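Local coordinates for protein trimethylamine-N-oxide reductase (Haemophilus influenzae, PDB 7L5I) that carries a molybdenum cofactor with two molybdopterin guanine dinucleotides and probably reduces N- and S-oxides such as trimethylamine N-oxide, at residues H280-Q285 against Q334-F339; L274-A279 against E305-K310; K316-A321 against V327-I332; K294-G299 against G613-D618. All blocks are in the same frame, centred on the assembly; numbering follows the deposited sequence.

Contact 1: residues H280-Q285 against Q334-F339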
loop_
_atom_site.group_PDB
_atom_site.type_symbol
_atom_site.label_atom_id
_atom_site.label_comp_id
_atom_site.label_asym_id
_atom_site.label_seq_id
_atom_site.Cartn_x
_atom_site.Cartn_y
_atom_site.Cartn_z
ATOM N N HIS A 280 4.606 -29.020 -10.890
ATOM C CA HIS A 280 4.429 -30.438 -11.179
ATOM C C HIS A 280 4.863 -30.759 -12.596
ATOM O O HIS A 280 5.503 -31.793 -12.842
ATOM C CB HIS A 280 2.971 -30.839 -10.950
ATOM C CG HIS A 280 2.713 -32.281 -11.222
ATOM N ND1 HIS A 280 2.553 -32.779 -12.496
ATOM C CD2 HIS A 280 2.621 -33.343 -10.383
ATOM C CE1 HIS A 280 2.367 -34.087 -12.430
ATOM N NE2 HIS A 280 2.408 -34.454 -11.164
ATOM N N THR A 281 4.530 -29.884 -13.547
ATOM C CA THR A 281 4.973 -30.067 -14.924
ATOM C C THR A 281 6.492 -30.034 -15.014
ATOM O O THR A 281 7.090 -30.844 -15.736
ATOM C CB THR A 281 4.358 -29.000 -15.832
ATOM O OG1 THR A 281 2.932 -28.992 -15.695
ATOM C CG2 THR A 281 4.688 -29.293 -17.314
ATOM N N LEU A 282 7.152 -29.117 -14.281
ATOM C CA LEU A 282 8.613 -29.113 -14.322
ATOM C C LEU A 282 9.174 -30.479 -13.935
ATOM O O LEU A 282 10.118 -30.973 -14.561
ATOM C CB LEU A 282 9.184 -28.060 -13.384
ATOM C CG LEU A 282 8.881 -26.616 -13.766
ATOM C CD1 LEU A 282 9.427 -25.735 -12.659
ATOM C CD2 LEU A 282 9.471 -26.260 -15.096
ATOM N N VAL A 283 8.657 -31.062 -12.856
ATOM C CA VAL A 283 9.164 -32.353 -12.392
ATOM C C VAL A 283 8.895 -33.424 -13.440
ATOM O O VAL A 283 9.790 -34.196 -13.804
ATOM C CB VAL A 283 8.533 -32.713 -11.029
ATOM C CG1 VAL A 283 8.948 -34.090 -10.599
ATOM C CG2 VAL A 283 8.969 -31.714 -9.980
ATOM N N GLU A 284 7.659 -33.459 -13.957
ATOM C CA GLU A 284 7.239 -34.458 -14.949
ATOM C C GLU A 284 8.087 -34.412 -16.216
ATOM O O GLU A 284 8.301 -35.453 -16.845
ATOM C CB GLU A 284 5.764 -34.209 -15.276
ATOM C CG GLU A 284 5.091 -35.093 -16.296
ATOM C CD GLU A 284 3.611 -34.728 -16.465
ATOM O OE1 GLU A 284 3.286 -33.870 -17.322
ATOM O OE2 GLU A 284 2.776 -35.281 -15.713
ATOM N N GLN A 285 8.577 -33.233 -16.595
ATOM C CA GLN A 285 9.381 -33.039 -17.804
ATOM C C GLN A 285 10.871 -32.884 -17.530
ATOM O O GLN A 285 11.636 -32.582 -18.461
ATOM C CB GLN A 285 8.876 -31.828 -18.578
ATOM C CG GLN A 285 7.434 -32.012 -18.992
ATOM C CD GLN A 285 6.943 -30.997 -19.996
ATOM O OE1 GLN A 285 7.675 -30.100 -20.405
ATOM N NE2 GLN A 285 5.685 -31.142 -20.407
ATOM N N GLN A 334 2.693 -25.094 -20.909
ATOM C CA GLN A 334 3.533 -24.295 -21.794
ATOM C C GLN A 334 4.262 -23.189 -21.030
ATOM O O GLN A 334 5.417 -22.874 -21.344
ATOM C CB GLN A 334 2.685 -23.718 -22.921
ATOM C CG GLN A 334 3.514 -23.197 -24.090
ATOM C CD GLN A 334 4.605 -24.178 -24.523
ATOM O OE1 GLN A 334 5.770 -23.802 -24.674
ATOM N NE2 GLN A 334 4.232 -25.449 -24.698
ATOM N N LEU A 335 3.619 -22.605 -20.012
ATOM C CA LEU A 335 4.324 -21.675 -19.137
ATOM C C LEU A 335 5.513 -22.356 -18.486
ATOM O O LEU A 335 6.627 -21.807 -18.464
ATOM C CB LEU A 335 3.381 -21.130 -18.060
ATOM C CG LEU A 335 2.284 -20.196 -18.552
ATOM C CD1 LEU A 335 1.284 -19.947 -17.413
ATOM C CD2 LEU A 335 2.889 -18.907 -19.080
ATOM N N ALA A 336 5.300 -23.555 -17.944
ATOM C CA ALA A 336 6.391 -24.252 -17.274
ATOM C C ALA A 336 7.554 -24.465 -18.228
ATOM O O ALA A 336 8.711 -24.209 -17.887
ATOM C CB ALA A 336 5.900 -25.587 -16.714
ATOM N N ALA A 337 7.268 -24.934 -19.449
ATOM C CA ALA A 337 8.342 -25.211 -20.396
ATOM C C ALA A 337 9.089 -23.939 -20.751
ATOM O O ALA A 337 10.319 -23.933 -20.845
ATOM C CB ALA A 337 7.769 -25.859 -21.663
ATOM N N ASP A 338 8.356 -22.844 -20.942
ATOM C CA ASP A 338 8.977 -21.597 -21.345
ATOM C C ASP A 338 9.786 -20.995 -20.203
ATOM O O ASP A 338 10.888 -20.495 -20.430
ATOM C CB ASP A 338 7.925 -20.617 -21.836
ATOM C CG ASP A 338 7.245 -21.090 -23.130
ATOM O OD1 ASP A 338 7.724 -22.077 -23.729
ATOM O OD2 ASP A 338 6.232 -20.480 -23.544
ATOM N N PHE A 339 9.264 -21.044 -18.973
ATOM C CA PHE A 339 10.013 -20.481 -17.852
ATOM C C PHE A 339 11.357 -21.189 -17.695
ATOM O O PHE A 339 12.353 -20.573 -17.301
ATOM C CB PHE A 339 9.251 -20.622 -16.532
ATOM C CG PHE A 339 7.980 -19.818 -16.428
ATOM C CD1 PHE A 339 7.605 -18.918 -17.399
ATOM C CD2 PHE A 339 7.167 -19.989 -15.329
ATOM C CE1 PHE A 339 6.405 -18.191 -17.273
ATOM C CE2 PHE A 339 5.988 -19.267 -15.188
ATOM C CZ PHE A 339 5.621 -18.368 -16.158
#
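The flat carboxamide of Gln285 meets Ala337 at its oxygen, OE1 lying 4.4 Å from Ala337 CB, a loose contact at the exposed end of the interface. The Phe339 ring starts on the side facing 280-285 but does not reach that segment; one face carries Leu335 O, 3.1 Å above the ring plane and displaced toward the rim, while that oxygen also accepts the helical bond from Phe339 N. The motif is a helix-helix packing within the Rossmann-like α/β domain, where helix 271-284 lies beside helix 329-341 and the ring of Phe339 reaches Val210 of the parallel sheet.

Small side chains govern the spacing. The CA atoms of Leu282 and Ala336 approach to 6.1 Å, and Ala336 is the residue that all the tighter contacts share. Its CB faces Thr281, with CB of Thr281 at 3.8 Å and CG2 of Thr281 at 3.9 Å from Ala336 CB. Thr281 offers carbon rather than oxygen here because its methyl stands anti to the backbone N (OG1 chi1 -54°). This torsion turns the hydroxyl back to its own helix, where it is hydrogen-bonded to Gly277 O and thus satisfied although buried.

No hydrogen bond joins the two segments, so the evidence for cohesion is apolar contact. The end of Leu282 swings toward Ala336, with CG beside its own N (chi1 -66°); the side chain also packs on Leu368 and Leu372 of helix 359-372. Its CD2 branch sits 4.0 Å from Ala336 CB and closes against the backbone, with Leu282 CD2 just 3.5 Å from Ala336 O.

Contact 2: residues L274-A279 against E305-K310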
loop_
_atom_site.group_PDB
_atom_site.type_symbol
_atom_site.label_atom_id
_atom_site.label_comp_id
_atom_site.label_asym_id
_atom_site.label_seq_id
_atom_site.Cartn_x
_atom_site.Cartn_y
_atom_site.Cartn_z
ATOM N N LEU A 274 -2.126 -22.661 -9.500
ATOM C CA LEU A 274 -1.437 -22.470 -10.770
ATOM C C LEU A 274 0.054 -22.760 -10.642
ATOM O O LEU A 274 0.632 -23.461 -11.477
ATOM C CB LEU A 274 -1.682 -21.055 -11.281
ATOM C CG LEU A 274 -0.878 -20.600 -12.488
ATOM C CD1 LEU A 274 -1.088 -21.601 -13.622
ATOM C CD2 LEU A 274 -1.289 -19.206 -12.893
ATOM N N MET A 275 0.705 -22.215 -9.607
ATOM C CA MET A 275 2.132 -22.455 -9.418
ATOM C C MET A 275 2.428 -23.927 -9.162
ATOM O O MET A 275 3.446 -24.449 -9.628
ATOM C CB MET A 275 2.659 -21.601 -8.257
ATOM C CG MET A 275 2.543 -20.134 -8.474
ATOM S SD MET A 275 3.171 -19.273 -6.964
ATOM C CE MET A 275 2.482 -17.627 -7.155
ATOM N N LEU A 276 1.572 -24.607 -8.394
ATOM C CA LEU A 276 1.750 -26.043 -8.170
ATOM C C LEU A 276 1.669 -26.814 -9.482
ATOM O O LEU A 276 2.470 -27.730 -9.729
ATOM C CB LEU A 276 0.705 -26.552 -7.180
ATOM C CG LEU A 276 0.915 -26.080 -5.739
ATOM C CD1 LEU A 276 -0.284 -26.371 -4.883
ATOM C CD2 LEU A 276 2.167 -26.696 -5.086
ATOM N N GLY A 277 0.720 -26.459 -10.339
ATOM C CA GLY A 277 0.614 -27.144 -11.627
ATOM C C GLY A 277 1.827 -26.941 -12.508
ATOM O O GLY A 277 2.268 -27.854 -13.209
ATOM N N ILE A 278 2.377 -25.722 -12.499
ATOM C CA ILE A 278 3.614 -25.436 -13.207
ATOM C C ILE A 278 4.747 -26.263 -12.619
ATOM O O ILE A 278 5.522 -26.908 -13.348
ATOM C CB ILE A 278 3.911 -23.925 -13.140
ATOM C CG1 ILE A 278 2.853 -23.155 -13.929
ATOM C CG2 ILE A 278 5.279 -23.607 -13.729
ATOM C CD1 ILE A 278 2.919 -21.644 -13.755
ATOM N N ALA A 279 4.855 -26.259 -11.292
ATOM C CA ALA A 279 5.918 -26.995 -10.620
ATOM C C ALA A 279 5.819 -28.480 -10.936
ATOM O O ALA A 279 6.832 -29.136 -11.213
ATOM C CB ALA A 279 5.845 -26.773 -9.112
ATOM N N GLU A 305 6.859 -34.517 -2.136
ATOM C CA GLU A 305 5.875 -35.539 -1.792
ATOM C C GLU A 305 4.459 -34.977 -1.838
ATOM O O GLU A 305 3.511 -35.677 -2.201
ATOM C CB GLU A 305 6.145 -36.098 -0.399
ATOM C CG GLU A 305 7.395 -36.924 -0.274
ATOM C CD GLU A 305 7.437 -37.693 1.032
ATOM O OE1 GLU A 305 7.203 -37.076 2.098
ATOM O OE2 GLU A 305 7.683 -38.919 0.988
ATOM N N TYR A 306 4.290 -33.725 -1.422
ATOM C CA TYR A 306 2.987 -33.069 -1.530
ATOM C C TYR A 306 2.650 -32.802 -2.987
ATOM O O TYR A 306 1.533 -33.062 -3.453
ATOM C CB TYR A 306 3.011 -31.761 -0.728
ATOM C CG TYR A 306 1.822 -30.848 -0.957
ATOM C CD1 TYR A 306 0.595 -31.111 -0.360
ATOM C CD2 TYR A 306 1.942 -29.689 -1.716
ATOM C CE1 TYR A 306 -0.495 -30.268 -0.545
ATOM C CE2 TYR A 306 0.850 -28.844 -1.911
ATOM C CZ TYR A 306 -0.355 -29.135 -1.308
ATOM O OH TYR A 306 -1.421 -28.306 -1.486
ATOM N N LEU A 307 3.620 -32.286 -3.728
ATOM C CA LEU A 307 3.419 -31.957 -5.129
ATOM C C LEU A 307 3.008 -33.176 -5.935
ATOM O O LEU A 307 2.204 -33.068 -6.869
ATOM C CB LEU A 307 4.716 -31.372 -5.684
ATOM C CG LEU A 307 4.695 -30.763 -7.069
ATOM C CD1 LEU A 307 3.868 -29.493 -7.084
ATOM C CD2 LEU A 307 6.136 -30.472 -7.472
ATOM N N LEU A 308 3.562 -34.338 -5.605
ATOM C CA LEU A 308 3.280 -35.558 -6.354
ATOM C C LEU A 308 2.136 -36.378 -5.778
ATOM O O LEU A 308 1.852 -37.459 -6.299
ATOM C CB LEU A 308 4.526 -36.448 -6.414
ATOM C CG LEU A 308 5.739 -35.872 -7.112
ATOM C CD1 LEU A 308 6.849 -36.912 -7.160
ATOM C CD2 LEU A 308 5.368 -35.434 -8.506
ATOM N N GLY A 309 1.475 -35.909 -4.734
ATOM C CA GLY A 309 0.329 -36.626 -4.222
ATOM C C GLY A 309 0.653 -37.826 -3.363
ATOM O O GLY A 309 -0.263 -38.563 -2.981
ATOM N N LYS A 310 1.922 -38.036 -3.026
ATOM C CA LYS A 310 2.291 -39.188 -2.211
ATOM C C LYS A 310 1.690 -39.087 -0.822
ATOM O O LYS A 310 1.399 -40.105 -0.189
ATOM C CB LYS A 310 3.813 -39.292 -2.145
ATOM C CG LYS A 310 4.443 -39.573 -3.514
ATOM C CD LYS A 310 5.942 -39.328 -3.520
ATOM C CE LYS A 310 6.596 -39.786 -4.819
ATOM N NZ LYS A 310 5.627 -40.323 -5.824
#
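With CG anti to the backbone N (chi1 -171°) and a further bend at chi2 (68°), Leu307 sends its branched end toward Leu276, whose own CG stands beside the backbone N (chi1 -71°). The two leucines run past each other in opposite directions, bringing Leu307 CD1 to 3.8 Å from Leu276 CD2. The same CD1 also lies 3.5 Å from Leu276 O and 3.9 Å from Ala279 CB, so one methyl fits against successive turns of the helix.

Tyr306 supplies the second contact: its side chain crosses that of Leu276 at about a right angle, and CE2 of the ring is 4.0 Å from Leu276 CD1. The approach to the ring is oblique. Its hydroxyl is hydrogen-bonded to Trp652 N, which fixes the far end of the ring, and Lys316 makes a cation-pi interaction with the Tyr306 ring.

Directly after Leu307 the helix ends in a Schellman motif, with Gly309 at positive phi, Gly309 N bonded to Tyr306 O at 3.1 Å, and a weak bond from Lys310 N to Glu305 O. Helix 300-307 packs on one side of helix 271-284, while Leu274 and Ile278 on another side reach helix 329-341 and Trp212 of strand 208-212, and Met364 and Met371 of helix 359-372 touch Leu276 and Ala279.

Contact 3: residues K316-A321 against V327-I332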
loop_
_atom_site.group_PDB
_atom_site.type_symbol
_atom_site.label_atom_id
_atom_site.label_comp_id
_atom_site.label_asym_id
_atom_site.label_seq_id
_atom_site.Cartn_x
_atom_site.Cartn_y
_atom_site.Cartn_z
ATOM N N LYS A 316 -0.561 -32.796 -7.897
ATOM C CA LYS A 316 -0.932 -31.413 -8.212
ATOM C C LYS A 316 -0.628 -31.097 -9.681
ATOM O O LYS A 316 0.153 -30.210 -10.019
ATOM C CB LYS A 316 -0.212 -30.446 -7.277
ATOM C CG LYS A 316 -0.364 -30.756 -5.789
ATOM C CD LYS A 316 -1.833 -30.926 -5.378
ATOM C CE LYS A 316 -1.967 -31.211 -3.885
ATOM N NZ LYS A 316 -1.273 -32.469 -3.449
ATOM N N THR A 317 -1.294 -31.845 -10.567
ATOM C CA THR A 317 -1.034 -31.780 -11.991
ATOM C C THR A 317 -1.563 -30.486 -12.594
ATOM O O THR A 317 -2.386 -29.777 -12.008
ATOM C CB THR A 317 -1.715 -32.949 -12.699
ATOM O OG1 THR A 317 -3.134 -32.814 -12.500
ATOM C CG2 THR A 317 -1.256 -34.259 -12.106
ATOM N N ALA A 318 -1.106 -30.209 -13.813
ATOM C CA ALA A 318 -1.671 -29.106 -14.580
ATOM C C ALA A 318 -3.177 -29.262 -14.737
ATOM O O ALA A 318 -3.912 -28.275 -14.688
ATOM C CB ALA A 318 -0.992 -29.012 -15.948
ATOM N N GLU A 319 -3.661 -30.498 -14.921
ATOM C CA GLU A 319 -5.101 -30.720 -15.045
ATOM C C GLU A 319 -5.842 -30.433 -13.742
ATOM O O GLU A 319 -6.931 -29.837 -13.761
ATOM C CB GLU A 319 -5.350 -32.161 -15.508
ATOM C CG GLU A 319 -4.893 -32.431 -16.941
ATOM C CD GLU A 319 -3.369 -32.539 -17.126
ATOM O OE1 GLU A 319 -2.919 -32.366 -18.281
ATOM O OE2 GLU A 319 -2.620 -32.797 -16.152
ATOM N N TRP A 320 -5.284 -30.854 -12.603
ATOM C CA TRP A 320 -5.874 -30.534 -11.308
ATOM C C TRP A 320 -5.919 -29.029 -11.106
ATOM O O TRP A 320 -6.918 -28.478 -10.620
ATOM C CB TRP A 320 -5.057 -31.210 -10.202
ATOM C CG TRP A 320 -5.331 -30.699 -8.813
ATOM C CD1 TRP A 320 -6.272 -31.152 -7.930
ATOM C CD2 TRP A 320 -4.636 -29.645 -8.147
ATOM N NE1 TRP A 320 -6.221 -30.435 -6.767
ATOM C CE2 TRP A 320 -5.219 -29.503 -6.871
ATOM C CE3 TRP A 320 -3.586 -28.792 -8.514
ATOM C CZ2 TRP A 320 -4.796 -28.545 -5.960
ATOM C CZ3 TRP A 320 -3.159 -27.842 -7.593
ATOM C CH2 TRP A 320 -3.775 -27.721 -6.346
ATOM N N ALA A 321 -4.839 -28.345 -11.483
ATOM C CA ALA A 321 -4.755 -26.906 -11.271
ATOM C C ALA A 321 -5.716 -26.153 -12.179
ATOM O O ALA A 321 -6.326 -25.171 -11.754
ATOM C CB ALA A 321 -3.328 -26.422 -11.509
ATOM N N VAL A 327 -6.923 -21.499 -15.707
ATOM C CA VAL A 327 -5.937 -21.504 -16.785
ATOM C C VAL A 327 -5.947 -22.888 -17.430
ATOM O O VAL A 327 -5.761 -23.881 -16.724
ATOM C CB VAL A 327 -4.527 -21.152 -16.272
ATOM C CG1 VAL A 327 -3.538 -21.177 -17.397
ATOM C CG2 VAL A 327 -4.531 -19.778 -15.593
ATOM N N PRO A 328 -6.128 -22.987 -18.743
ATOM C CA PRO A 328 -6.145 -24.314 -19.381
ATOM C C PRO A 328 -4.873 -25.111 -19.105
ATOM O O PRO A 328 -3.766 -24.574 -19.089
ATOM C CB PRO A 328 -6.283 -23.991 -20.873
ATOM C CG PRO A 328 -6.894 -22.640 -20.924
ATOM C CD PRO A 328 -6.377 -21.901 -19.705
ATOM N N ALA A 329 -5.034 -26.432 -18.950
ATOM C CA ALA A 329 -3.889 -27.271 -18.613
ATOM C C ALA A 329 -2.753 -27.117 -19.622
ATOM O O ALA A 329 -1.575 -27.096 -19.244
ATOM C CB ALA A 329 -4.318 -28.738 -18.531
ATOM N N GLU A 330 -3.062 -27.057 -20.915
ATOM C CA GLU A 330 -1.971 -26.974 -21.886
ATOM C C GLU A 330 -1.228 -25.645 -21.775
ATOM O O GLU A 330 -0.039 -25.579 -22.086
ATOM C CB GLU A 330 -2.479 -27.176 -23.315
ATOM C CG GLU A 330 -1.363 -27.206 -24.393
ATOM C CD GLU A 330 -0.190 -28.136 -24.056
ATOM O OE1 GLU A 330 0.961 -27.634 -23.926
ATOM O OE2 GLU A 330 -0.426 -29.362 -23.914
ATOM N N THR A 331 -1.912 -24.577 -21.346
ATOM C CA THR A 331 -1.245 -23.298 -21.115
ATOM C C THR A 331 -0.345 -23.348 -19.889
ATOM O O THR A 331 0.778 -22.813 -19.917
ATOM C CB THR A 331 -2.298 -22.202 -20.977
ATOM O OG1 THR A 331 -3.011 -22.111 -22.224
ATOM C CG2 THR A 331 -1.677 -20.860 -20.608
ATOM N N ILE A 332 -0.817 -23.993 -18.814
ATOM C CA ILE A 332 0.018 -24.223 -17.629
ATOM C C ILE A 332 1.293 -24.960 -18.025
ATOM O O ILE A 332 2.403 -24.592 -17.621
ATOM C CB ILE A 332 -0.780 -25.011 -16.569
ATOM C CG1 ILE A 332 -2.015 -24.214 -16.123
ATOM C CG2 ILE A 332 0.083 -25.407 -15.375
ATOM C CD1 ILE A 332 -2.811 -24.872 -14.999
#
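This is a close, largely apolar packing between the first turns of two successive helices, 318-325 and 329-341, beside helix 271-284 in the Rossmann-like domain. It lies near the edge of the parallel sheet, since Val327 and Thr331 touch Ile264 of the outermost strand 262-265. Ala318 and Ala329 let the backbones come near: their CA atoms are 5.0 Å apart, and Ala318 CB is 4.2 Å from Ala329 CB.

Ile332 fills the inner side of the junction with two branches. Its CG2, anti to the backbone N, lies 3.8 Å from Ala318 CB. The other branch is extended, and CD1 of Ile332 rests 3.6 Å from Ala318 O and 3.9 Å from Ala321 CB, so it touches one helical turn at both ends. Glu319 leaves its helix pointing away but bends back at chi2 (74°), bringing OE1 to 3.9 Å from Ala329 CB. OE1 of Glu319 is salt-bridged to Lys333, so the carboxylate borders the alanine while its charge is met just beyond Ile332.

The start of helix 318-325 is well defined. Thr317 is its N-cap: Trp320 N donates to Thr317 OG1 over 2.9 Å in a nearly straight bond (164°). Next to it CD of Lys316 lies over one face of the Trp320 indole, toward the rim, and Thr317 O sits at the ring edge in its plane.

Pro328 occupies the corresponding N-cap position of helix 329-341. The two helices, joined by a short linker, pack roughly crosswise at their N-terminal turns, and the second leads into strand 344-348 of the parallel sheet of a Rossmann-like α/β fold.

Contact 4: residues K294-G299 against G613-D618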
loop_
_atom_site.group_PDB
_atom_site.type_symbol
_atom_site.label_atom_id
_atom_site.label_comp_id
_atom_site.label_asym_id
_atom_site.label_seq_id
_atom_site.Cartn_x
_atom_site.Cartn_y
_atom_site.Cartn_z
ATOM N N LYS A 294 19.186 -29.113 -4.297
ATOM C CA LYS A 294 19.956 -29.761 -3.248
ATOM C C LYS A 294 20.916 -28.788 -2.571
ATOM O O LYS A 294 21.093 -28.829 -1.356
ATOM C CB LYS A 294 20.745 -30.934 -3.825
ATOM C CG LYS A 294 21.618 -31.606 -2.787
ATOM C CD LYS A 294 22.216 -32.909 -3.285
ATOM C CE LYS A 294 22.743 -33.736 -2.111
ATOM N NZ LYS A 294 23.677 -34.816 -2.546
ATOM N N LYS A 295 21.539 -27.910 -3.354
ATOM C CA LYS A 295 22.621 -27.073 -2.864
ATOM C C LYS A 295 22.109 -25.817 -2.170
ATOM O O LYS A 295 22.752 -25.336 -1.236
ATOM C CB LYS A 295 23.514 -26.695 -4.037
ATOM C CG LYS A 295 24.751 -25.889 -3.686
ATOM C CD LYS A 295 25.660 -25.729 -4.912
ATOM C CE LYS A 295 26.900 -24.917 -4.555
ATOM N NZ LYS A 295 27.641 -24.413 -5.741
ATOM N N TYR A 296 20.961 -25.282 -2.589
ATOM C CA TYR A 296 20.536 -23.950 -2.160
ATOM C C TYR A 296 19.207 -23.921 -1.420
ATOM O O TYR A 296 18.782 -22.836 -0.978
ATOM C CB TYR A 296 20.451 -23.025 -3.385
ATOM C CG TYR A 296 21.752 -22.814 -4.123
ATOM C CD1 TYR A 296 22.702 -21.891 -3.681
ATOM C CD2 TYR A 296 22.039 -23.543 -5.272
ATOM C CE1 TYR A 296 23.879 -21.703 -4.375
ATOM C CE2 TYR A 296 23.197 -23.355 -5.972
ATOM C CZ TYR A 296 24.128 -22.444 -5.516
ATOM O OH TYR A 296 25.290 -22.270 -6.239
ATOM N N THR A 297 18.537 -25.063 -1.257
ATOM C CA THR A 297 17.265 -25.089 -0.559
ATOM C C THR A 297 17.271 -26.153 0.526
ATOM O O THR A 297 18.114 -27.059 0.547
ATOM C CB THR A 297 16.072 -25.335 -1.502
ATOM O OG1 THR A 297 15.989 -26.738 -1.838
ATOM C CG2 THR A 297 16.198 -24.507 -2.764
ATOM N N SER A 298 16.330 -26.007 1.442
ATOM C CA SER A 298 16.089 -26.959 2.518
ATOM C C SER A 298 14.646 -27.425 2.414
ATOM O O SER A 298 13.730 -26.604 2.323
ATOM C CB SER A 298 16.357 -26.333 3.886
ATOM O OG SER A 298 16.167 -27.285 4.921
ATOM N N GLY A 299 14.451 -28.739 2.374
ATOM C CA GLY A 299 13.123 -29.295 2.455
ATOM C C GLY A 299 12.432 -29.567 1.140
ATOM O O GLY A 299 11.224 -29.833 1.144
ATOM N N GLY A 613 23.347 -13.023 -5.901
ATOM C CA GLY A 613 24.521 -13.443 -6.643
ATOM C C GLY A 613 25.602 -14.020 -5.747
ATOM O O GLY A 613 26.267 -14.996 -6.109
ATOM N N GLU A 614 25.790 -13.431 -4.566
ATOM C CA GLU A 614 26.820 -13.954 -3.669
ATOM C C GLU A 614 26.398 -15.285 -3.061
ATOM O O GLU A 614 27.218 -16.202 -2.924
ATOM C CB GLU A 614 27.128 -12.942 -2.586
ATOM C CG GLU A 614 27.823 -11.690 -3.138
ATOM C CD GLU A 614 28.934 -12.004 -4.154
ATOM O OE1 GLU A 614 28.836 -11.519 -5.307
ATOM O OE2 GLU A 614 29.891 -12.746 -3.811
ATOM N N PHE A 615 25.132 -15.404 -2.664
ATOM C CA PHE A 615 24.593 -16.697 -2.252
ATOM C C PHE A 615 24.789 -17.742 -3.329
ATOM O O PHE A 615 25.231 -18.864 -3.054
ATOM C CB PHE A 615 23.101 -16.520 -1.926
ATOM C CG PHE A 615 22.384 -17.788 -1.559
ATOM C CD1 PHE A 615 22.782 -18.507 -0.448
ATOM C CD2 PHE A 615 21.260 -18.212 -2.270
ATOM C CE1 PHE A 615 22.102 -19.674 -0.067
ATOM C CE2 PHE A 615 20.588 -19.375 -1.885
ATOM C CZ PHE A 615 21.009 -20.089 -0.758
ATOM N N ARG A 616 24.480 -17.404 -4.583
ATOM C CA ARG A 616 24.652 -18.396 -5.636
ATOM C C ARG A 616 26.122 -18.778 -5.809
ATOM O O ARG A 616 26.454 -19.956 -5.999
ATOM C CB ARG A 616 24.096 -17.885 -6.972
ATOM C CG ARG A 616 24.084 -19.014 -8.002
ATOM C CD ARG A 616 23.520 -18.634 -9.345
ATOM N NE ARG A 616 23.557 -19.805 -10.223
ATOM C CZ ARG A 616 22.507 -20.581 -10.508
ATOM N NH1 ARG A 616 21.313 -20.294 -10.027
ATOM N NH2 ARG A 616 22.665 -21.622 -11.307
ATOM N N GLU A 617 27.015 -17.794 -5.757
ATOM C CA GLU A 617 28.430 -18.068 -5.963
ATOM C C GLU A 617 28.964 -19.056 -4.935
ATOM O O GLU A 617 29.655 -20.019 -5.290
ATOM C CB GLU A 617 29.228 -16.773 -5.914
ATOM C CG GLU A 617 30.749 -17.016 -5.987
ATOM C CD GLU A 617 31.174 -17.772 -7.255
ATOM O OE1 GLU A 617 30.711 -17.398 -8.352
ATOM O OE2 GLU A 617 31.972 -18.743 -7.159
ATOM N N ASP A 618 28.657 -18.843 -3.656
ATOM C CA ASP A 618 29.138 -19.731 -2.597
ATOM C C ASP A 618 28.190 -19.704 -1.415
ATOM O O ASP A 618 28.296 -18.846 -0.529
ATOM C CB ASP A 618 30.551 -19.347 -2.154
ATOM C CG ASP A 618 31.151 -20.367 -1.183
ATOM O OD1 ASP A 618 30.367 -21.150 -0.618
ATOM O OD2 ASP A 618 32.392 -20.388 -0.994
HETATM O O HOH W 1 29.946 -23.142 -4.527
#
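Aromatic packing joins Tyr296 to Phe615: the edge of the tyrosine ring points at the face of the phenylalanine in a T-shaped pair, with centroids 5.3 Å apart and planes at 71°. Tyr296 CD1 makes the closest side-chain approach, 3.7 Å from Phe615 CE2 and displaced toward the rim of that face. Each ring also turns an edge to a carbonyl of the other segment, Tyr296 CE1 lying 3.4 Å from Phe615 O and Phe615 CZ 3.5 Å from Tyr296 O, both oxygens in the plane of the ring they meet.

The direct hydrogen bond runs from Tyr296 OH to Arg616 O over 2.6 Å; the donor lies in the carbonyl plane on a lone pair (C=O...O angle 138°). A chi1 of -61° sets CG beside the backbone N and points the ring to helix 613-617, just where the chain enters strand 297-298, which pairs in parallel with strand 631-632. Phe615 also touches Ile631 of that partner strand.

Lysine and water links add to this: Lys295 NZ makes a weak bond to Tyr296 OH and donates to a water at 2.9 Å, which in turn donates to Glu617 O at 3.2 Å. Separately, Arg616 NH1 is hydrogen-bonded to the carbonyls of Gly373 and Ile375.

Overall arrangement
Contacts 1, 2 and 3 form one continuous packing, their centres 10 to 11 Å apart. Contacts 1 and 2 share helix 271-284, contacts 1 and 3 helix 329-341. All three use mostly small or branched apolar side chains without hydrogen bonds across the pairs, with Tyr306 added in contact 2 and the Glu319 carboxylate at the rim of contact 3. The touching residues of contact 2 are all buried, whereas contacts 1 and 3 each reach an exposed residue. Contact 4 stands apart, its centre about 22 Å from those of contacts 1 and 2 and about 29 Å from that of contact 3; Tyr296 and Phe615 are buried, Arg616 partly exposed, and polar bonds join the aromatic pair.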